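Local coordinates for mandelate racemase / muconate lactonizing enzyme, C-terminal domain protein (Pseudovibrio sp. JE062, PDB 4JHM), which is an enolase-superfamily protein of unassigned function, built from a mandelate racemase / muconate lactonizing enzyme N-terminal domain and an enolase C-terminal barrel, at residues N217-E222 with C320-Q325; S9-Y14 with P75-K80. One frame throughout, in Å; residues are numbered along the deposited sequence.

Interaction 1 of 2, residues N217-E222 with C320-Q325; sequences NWEWLE and CNFFEQ
Phe322 makes the close side-chain contacts of its segment, its ring meeting Glu219 and Trp220 from the other. The polar part is an edge approach: Glu219 OE2 lies 3.5 Å from Phe322 CE2, in the plane of the ring, with the carboxylate turned 88° to that plane. An oxygen placed there would face the slightly positive ring hydrogens rather than the pi cloud, probably a mildly favourable position. Glutamate and phenyl reach toward each other across the gap; the glutamate sends CG anti to its own N (chi1 179°) and then bends at chi2. Its other oxygen, OE1, forms a salt bridge with Arg192, the stronger polar tie of this carboxylate.

The apolar part is a single indole-to-phenyl approach. Trp220 CZ3 stands 3.9 Å from Phe322 CD2, the two side chains running alongside and pointing contrary ways, the rings meeting obliquely. Met194 of strand 192-196 touches all three residues.

The backbones stay well separated, with the nearest CA atoms, those of Glu219 and Asn321, 10.9 Å apart, so side chains alone span the gap. Further along, Glu222 OE1 and Glu324 OE1 both form salt bridges with Lys165, which joins the two strands through a third residue. The contact lies where the chain enters strands 220-222 and 323-326, at their N-terminal ends; these strands do not pair with each other, and their side chains meet across the barrel of the enolase C-terminal domain, a TIM-barrel relative.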
loop_
_atom_site.group_PDB
_atom_site.type_symbol
_atom_site.label_atom_id
_atom_site.label_comp_id
_atom_site.label_asym_id
_atom_site.label_seq_id
_atom_site.Cartn_x
_atom_site.Cartn_y
_atom_site.Cartn_z
ATOM N N ASN A 217 17.348 -10.153 26.127
ATOM C CA ASN A 217 18.194 -9.064 25.645
ATOM C C ASN A 217 19.461 -9.492 24.893
ATOM O O ASN A 217 20.472 -8.796 24.927
ATOM C CB ASN A 217 18.555 -8.136 26.811
ATOM C CG ASN A 217 17.396 -7.243 27.231
ATOM O OD1 ASN A 217 16.636 -6.755 26.397
ATOM N ND2 ASN A 217 17.266 -7.016 28.532
ATOM N N TRP A 218 19.403 -10.624 24.198
ATOM C CA TRP A 218 20.517 -11.036 23.348
ATOM C C TRP A 218 20.673 -10.047 22.208
ATOM O O TRP A 218 19.763 -9.277 21.915
ATOM C CB TRP A 218 20.310 -12.442 22.800
ATOM C CG TRP A 218 20.588 -13.497 23.803
ATOM C CD1 TRP A 218 20.310 -13.450 25.134
ATOM C CD2 TRP A 218 21.184 -14.776 23.560
ATOM N NE1 TRP A 218 20.704 -14.617 25.740
ATOM C CE2 TRP A 218 21.242 -15.449 24.794
ATOM C CE3 TRP A 218 21.681 -15.414 22.420
ATOM C CZ2 TRP A 218 21.776 -16.727 24.922
ATOM C CZ3 TRP A 218 22.208 -16.680 22.546
ATOM C CH2 TRP A 218 22.252 -17.325 23.789
ATOM N N GLU A 219 21.830 -10.092 21.561
ATOM C CA GLU A 219 22.267 -9.019 20.675
ATOM C C GLU A 219 21.613 -9.091 19.300
ATOM O O GLU A 219 20.959 -8.139 18.878
ATOM C CB GLU A 219 23.797 -9.037 20.571
ATOM C CG GLU A 219 24.397 -7.977 19.665
ATOM C CD GLU A 219 24.212 -6.573 20.195
ATOM O OE1 GLU A 219 23.564 -6.414 21.252
ATOM O OE2 GLU A 219 24.716 -5.628 19.552
ATOM N N TRP A 220 21.791 -10.207 18.597
ATOM C CA TRP A 220 21.121 -10.389 17.312
ATOM C C TRP A 220 20.975 -11.848 16.894
ATOM O O TRP A 220 21.776 -12.699 17.269
ATOM C CB TRP A 220 21.807 -9.569 16.204
ATOM C CG TRP A 220 23.055 -10.155 15.613
ATOM C CD1 TRP A 220 23.210 -11.398 15.075
ATOM C CD2 TRP A 220 24.307 -9.491 15.452
ATOM N NE1 TRP A 220 24.494 -11.561 14.614
ATOM C CE2 TRP A 220 25.185 -10.398 14.830
ATOM C CE3 TRP A 220 24.779 -8.220 15.791
ATOM C CZ2 TRP A 220 26.506 -10.074 14.538
ATOM C CZ3 TRP A 220 26.089 -7.897 15.498
ATOM C CH2 TRP A 220 26.938 -8.820 14.876
ATOM N N LEU A 221 19.923 -12.116 16.124
ATOM C CA LEU A 221 19.704 -13.414 15.510
ATOM C C LEU A 221 20.115 -13.330 14.051
ATOM O O LEU A 221 19.509 -12.600 13.269
ATOM C CB LEU A 221 18.229 -13.819 15.608
ATOM C CG LEU A 221 17.823 -15.063 14.805
ATOM C CD1 LEU A 221 18.746 -16.226 15.129
ATOM C CD2 LEU A 221 16.374 -15.455 15.052
ATOM N N GLU A 222 21.142 -14.083 13.686
ATOM C CA GLU A 222 21.678 -14.029 12.333
ATOM C C GLU A 222 21.191 -15.213 11.502
ATOM O O GLU A 222 21.293 -16.363 11.924
ATOM C CB GLU A 222 23.215 -13.996 12.379
ATOM C CG GLU A 222 23.895 -14.336 11.061
ATOM C CD GLU A 222 25.404 -14.193 11.118
ATOM O OE1 GLU A 222 25.899 -13.311 11.858
ATOM O OE2 GLU A 222 26.092 -14.965 10.413
ATOM N N CYS A 320 28.572 0.439 12.267
ATOM C CA CYS A 320 28.935 -0.971 12.421
ATOM C C CYS A 320 29.485 -1.075 13.834
ATOM O O CYS A 320 30.298 -0.250 14.227
ATOM C CB CYS A 320 29.991 -1.413 11.399
ATOM S SG CYS A 320 30.762 -3.033 11.728
ATOM N N ASN A 321 29.036 -2.069 14.597
ATOM C CA ASN A 321 29.414 -2.186 16.006
ATOM C C ASN A 321 30.545 -3.164 16.271
ATOM O O ASN A 321 31.282 -2.997 17.237
ATOM C CB ASN A 321 28.220 -2.621 16.857
ATOM C CG ASN A 321 27.101 -1.603 16.869
ATOM O OD1 ASN A 321 27.337 -0.397 16.904
ATOM N ND2 ASN A 321 25.870 -2.088 16.857
ATOM N N PHE A 322 30.683 -4.193 15.440
ATOM C CA PHE A 322 31.664 -5.242 15.727
ATOM C C PHE A 322 32.514 -5.694 14.540
ATOM O O PHE A 322 32.179 -5.474 13.378
ATOM C CB PHE A 322 30.967 -6.474 16.308
ATOM C CG PHE A 322 30.204 -6.207 17.570
ATOM C CD1 PHE A 322 30.856 -6.159 18.792
ATOM C CD2 PHE A 322 28.829 -6.024 17.537
ATOM C CE1 PHE A 322 30.154 -5.917 19.959
ATOM C CE2 PHE A 322 28.120 -5.784 18.701
ATOM C CZ PHE A 322 28.785 -5.729 19.913
ATOM N N PHE A 323 33.625 -6.338 14.876
ATOM C CA PHE A 323 34.483 -7.024 13.922
ATOM C C PHE A 323 34.435 -8.493 14.291
ATOM O O PHE A 323 34.758 -8.860 15.422
ATOM C CB PHE A 323 35.920 -6.506 14.025
ATOM C CG PHE A 323 36.945 -7.429 13.438
ATOM C CD1 PHE A 323 37.534 -8.413 14.214
ATOM C CD2 PHE A 323 37.340 -7.304 12.118
ATOM C CE1 PHE A 323 38.491 -9.262 13.680
ATOM C CE2 PHE A 323 38.295 -8.150 11.577
ATOM C CZ PHE A 323 38.870 -9.130 12.358
ATOM N N GLU A 324 34.010 -9.327 13.348
ATOM C CA GLU A 324 33.907 -10.757 13.592
ATOM C C GLU A 324 35.304 -11.358 13.740
ATOM O O GLU A 324 36.113 -11.314 12.815
ATOM C CB GLU A 324 33.146 -11.435 12.456
ATOM C CG GLU A 324 32.977 -12.935 12.625
ATOM C CD GLU A 324 31.970 -13.526 11.662
ATOM O OE1 GLU A 324 31.401 -14.586 11.992
ATOM O OE2 GLU A 324 31.745 -12.939 10.579
ATOM N N GLN A 325 35.581 -11.906 14.915
ATOM C CA GLN A 325 36.868 -12.531 15.182
ATOM C C GLN A 325 36.667 -13.984 15.572
ATOM O O GLN A 325 36.225 -14.283 16.685
ATOM C CB GLN A 325 37.592 -11.801 16.314
ATOM C CG GLN A 325 38.916 -12.436 16.711
ATOM C CD GLN A 325 40.025 -12.115 15.732
ATOM O OE1 GLN A 325 40.391 -12.938 14.891
ATOM N NE2 GLN A 325 40.557 -10.907 15.828
#

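Interaction 2 of 2, residues S9-Y14 with P75-K80; sequences SRVELY and PGLIGK
Val11 meets both Leu77 and Ile78 through one methyl group, and these are the close side-chain approaches between the segments. Val11 CG1 lies 4.3 Å from Ile78 CD1 and 4.5 Å from Leu77 CD1, distances of loose van der Waals packing. Leu77 points its CB toward the strand, and its CD1 makes the contact. Ile78 leaves its backbone at a slant and reaches the valine with its terminal methyl, which chi2 of 72° folds back instead of extending. Around them, Leu42 and Phe375 of the flanking strands and Val74 also touch Val11, while Leu88 and Trp91 of helix 85-92 touch Leu77.

The polar side chains of the strand are bonded to one another and to a neighbouring strand, not to the loop. Arg10 NH2 donates to Glu12 OE2 at 2.6 Å in a salt bridge; the oxygen lies 8° out of the guanidinium plane and accepts through its anti lone pair. Arg10 NE adds a weak bond to that same oxygen, and Tyr14 OH, 2.9 Å from Glu12 OE1, gives another weak one. Glu376 pairs with Arg10 NH1, tying the row to strand 369-376. In the loop, Lys80 N bonds to Leu77 O at 2.8 Å, closing the turn that carries Ile78.

Polar and apolar groups are thus sorted by the alternation of the strand: Arg10, Glu12 and Tyr14 interact on one face, while Val11 turns to the loop on the other. The contact itself rests on dispersion and burial of hydrocarbon, with no directional bond between the segments to fix its geometry.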
loop_
_atom_site.group_PDB
_atom_site.type_symbol
_atom_site.label_atom_id
_atom_site.label_comp_id
_atom_site.label_asym_id
_atom_site.label_seq_id
_atom_site.Cartn_x
_atom_site.Cartn_y
_atom_site.Cartn_z
ATOM N N SER A 9 51.681 -5.545 -13.972
ATOM C CA SER A 9 52.876 -6.137 -14.568
ATOM C C SER A 9 52.790 -7.665 -14.601
ATOM O O SER A 9 53.292 -8.307 -15.526
ATOM C CB SER A 9 54.110 -5.686 -13.773
ATOM O OG SER A 9 55.238 -6.508 -14.015
ATOM N N ARG A 10 52.127 -8.234 -13.597
ATOM C CA ARG A 10 52.145 -9.673 -13.366
ATOM C C ARG A 10 51.104 -10.038 -12.305
ATOM O O ARG A 10 50.814 -9.238 -11.414
ATOM C CB ARG A 10 53.551 -10.082 -12.909
ATOM C CG ARG A 10 53.667 -11.448 -12.244
ATOM C CD ARG A 10 54.979 -11.558 -11.475
ATOM N NE ARG A 10 55.165 -12.866 -10.848
ATOM C CZ ARG A 10 55.993 -13.806 -11.299
ATOM N NH1 ARG A 10 56.727 -13.593 -12.385
ATOM N NH2 ARG A 10 56.092 -14.964 -10.661
ATOM N N VAL A 11 50.532 -11.235 -12.404
ATOM C CA VAL A 11 49.608 -11.713 -11.371
ATOM C C VAL A 11 49.879 -13.173 -10.998
ATOM O O VAL A 11 50.232 -13.989 -11.849
ATOM C CB VAL A 11 48.130 -11.543 -11.788
ATOM C CG1 VAL A 11 47.924 -10.207 -12.493
ATOM C CG2 VAL A 11 47.675 -12.689 -12.676
ATOM N N GLU A 12 49.726 -13.485 -9.714
ATOM C CA GLU A 12 49.916 -14.843 -9.213
ATOM C C GLU A 12 48.671 -15.304 -8.466
ATOM O O GLU A 12 48.167 -14.597 -7.592
ATOM C CB GLU A 12 51.112 -14.902 -8.267
ATOM C CG GLU A 12 52.458 -14.704 -8.937
ATOM C CD GLU A 12 53.601 -14.678 -7.942
ATOM O OE1 GLU A 12 53.337 -14.534 -6.729
ATOM O OE2 GLU A 12 54.764 -14.793 -8.377
ATOM N N LEU A 13 48.178 -16.488 -8.807
ATOM C CA LEU A 13 47.012 -17.039 -8.134
ATOM C C LEU A 13 47.422 -18.191 -7.235
ATOM O O LEU A 13 48.231 -19.026 -7.627
ATOM C CB LEU A 13 45.989 -17.526 -9.156
ATOM C CG LEU A 13 45.534 -16.498 -10.191
ATOM C CD1 LEU A 13 44.349 -17.041 -10.976
ATOM C CD2 LEU A 13 45.191 -15.176 -9.521
ATOM N N TYR A 14 46.859 -18.233 -6.030
ATOM C CA TYR A 14 47.159 -19.302 -5.084
ATOM C C TYR A 14 45.900 -19.858 -4.429
ATOM O O TYR A 14 44.916 -19.144 -4.222
ATOM C CB TYR A 14 48.113 -18.802 -4.001
ATOM C CG TYR A 14 49.463 -18.401 -4.532
ATOM C CD1 TYR A 14 50.444 -19.350 -4.771
ATOM C CD2 TYR A 14 49.757 -17.072 -4.799
ATOM C CE1 TYR A 14 51.682 -18.988 -5.263
ATOM C CE2 TYR A 14 50.994 -16.698 -5.290
ATOM C CZ TYR A 14 51.951 -17.661 -5.520
ATOM O OH TYR A 14 53.179 -17.300 -6.008
ATOM N N PRO A 75 43.740 -12.934 -17.025
ATOM C CA PRO A 75 44.656 -12.659 -18.136
ATOM C C PRO A 75 44.473 -11.255 -18.718
ATOM O O PRO A 75 45.437 -10.651 -19.191
ATOM C CB PRO A 75 44.285 -13.724 -19.173
ATOM C CG PRO A 75 43.681 -14.831 -18.384
ATOM C CD PRO A 75 42.953 -14.157 -17.254
ATOM N N GLY A 76 43.245 -10.745 -18.669
ATOM C CA GLY A 76 42.926 -9.425 -19.205
ATOM C C GLY A 76 43.376 -8.275 -18.320
ATOM O O GLY A 76 43.332 -7.116 -18.737
ATOM N N LEU A 77 43.812 -8.584 -17.102
ATOM C CA LEU A 77 44.274 -7.552 -16.174
ATOM C C LEU A 77 45.560 -6.905 -16.673
ATOM O O LEU A 77 45.717 -5.687 -16.601
ATOM C CB LEU A 77 44.481 -8.133 -14.771
ATOM C CG LEU A 77 43.211 -8.611 -14.058
ATOM C CD1 LEU A 77 43.549 -9.266 -12.725
ATOM C CD2 LEU A 77 42.227 -7.466 -13.855
ATOM N N ILE A 78 46.478 -7.726 -17.175
ATOM C CA ILE A 78 47.716 -7.230 -17.770
ATOM C C ILE A 78 47.406 -6.053 -18.691
ATOM O O ILE A 78 46.813 -6.229 -19.754
ATOM C CB ILE A 78 48.421 -8.338 -18.577
ATOM C CG1 ILE A 78 49.246 -9.235 -17.649
ATOM C CG2 ILE A 78 49.316 -7.741 -19.649
ATOM C CD1 ILE A 78 48.418 -10.149 -16.780
ATOM N N GLY A 79 47.796 -4.853 -18.272
ATOM C CA GLY A 79 47.530 -3.640 -19.044
ATOM C C GLY A 79 46.726 -2.598 -18.282
ATOM O O GLY A 79 46.941 -1.400 -18.440
ATOM N N LYS A 80 45.801 -3.053 -17.446
ATOM C CA LYS A 80 44.901 -2.144 -16.736
ATOM C C LYS A 80 45.637 -1.382 -15.630
ATOM O O LYS A 80 46.719 -1.783 -15.196
ATOM C CB LYS A 80 43.699 -2.915 -16.161
#

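In the fold
The two contacts sit on opposite sides of the chain's centre, with their own centres 37 Å apart and their nearest atoms about 20 Å apart, and they share no strand or sheet. Interaction 2 belongs to the four-stranded antiparallel sheet, where strand 8-16 lies between 34-44 and 369-376 and meets the loop between helices 65-73 and 85-92. Interaction 1 lies in the mixed barrel sheet, between strands 220-222 and 323-326. In sequence they run in series, interaction 2 closing before interaction 1 opens. Strand 369-376, however, follows the barrel and returns to the first sheet, so the first and last strands of the chain pair beside interaction 2.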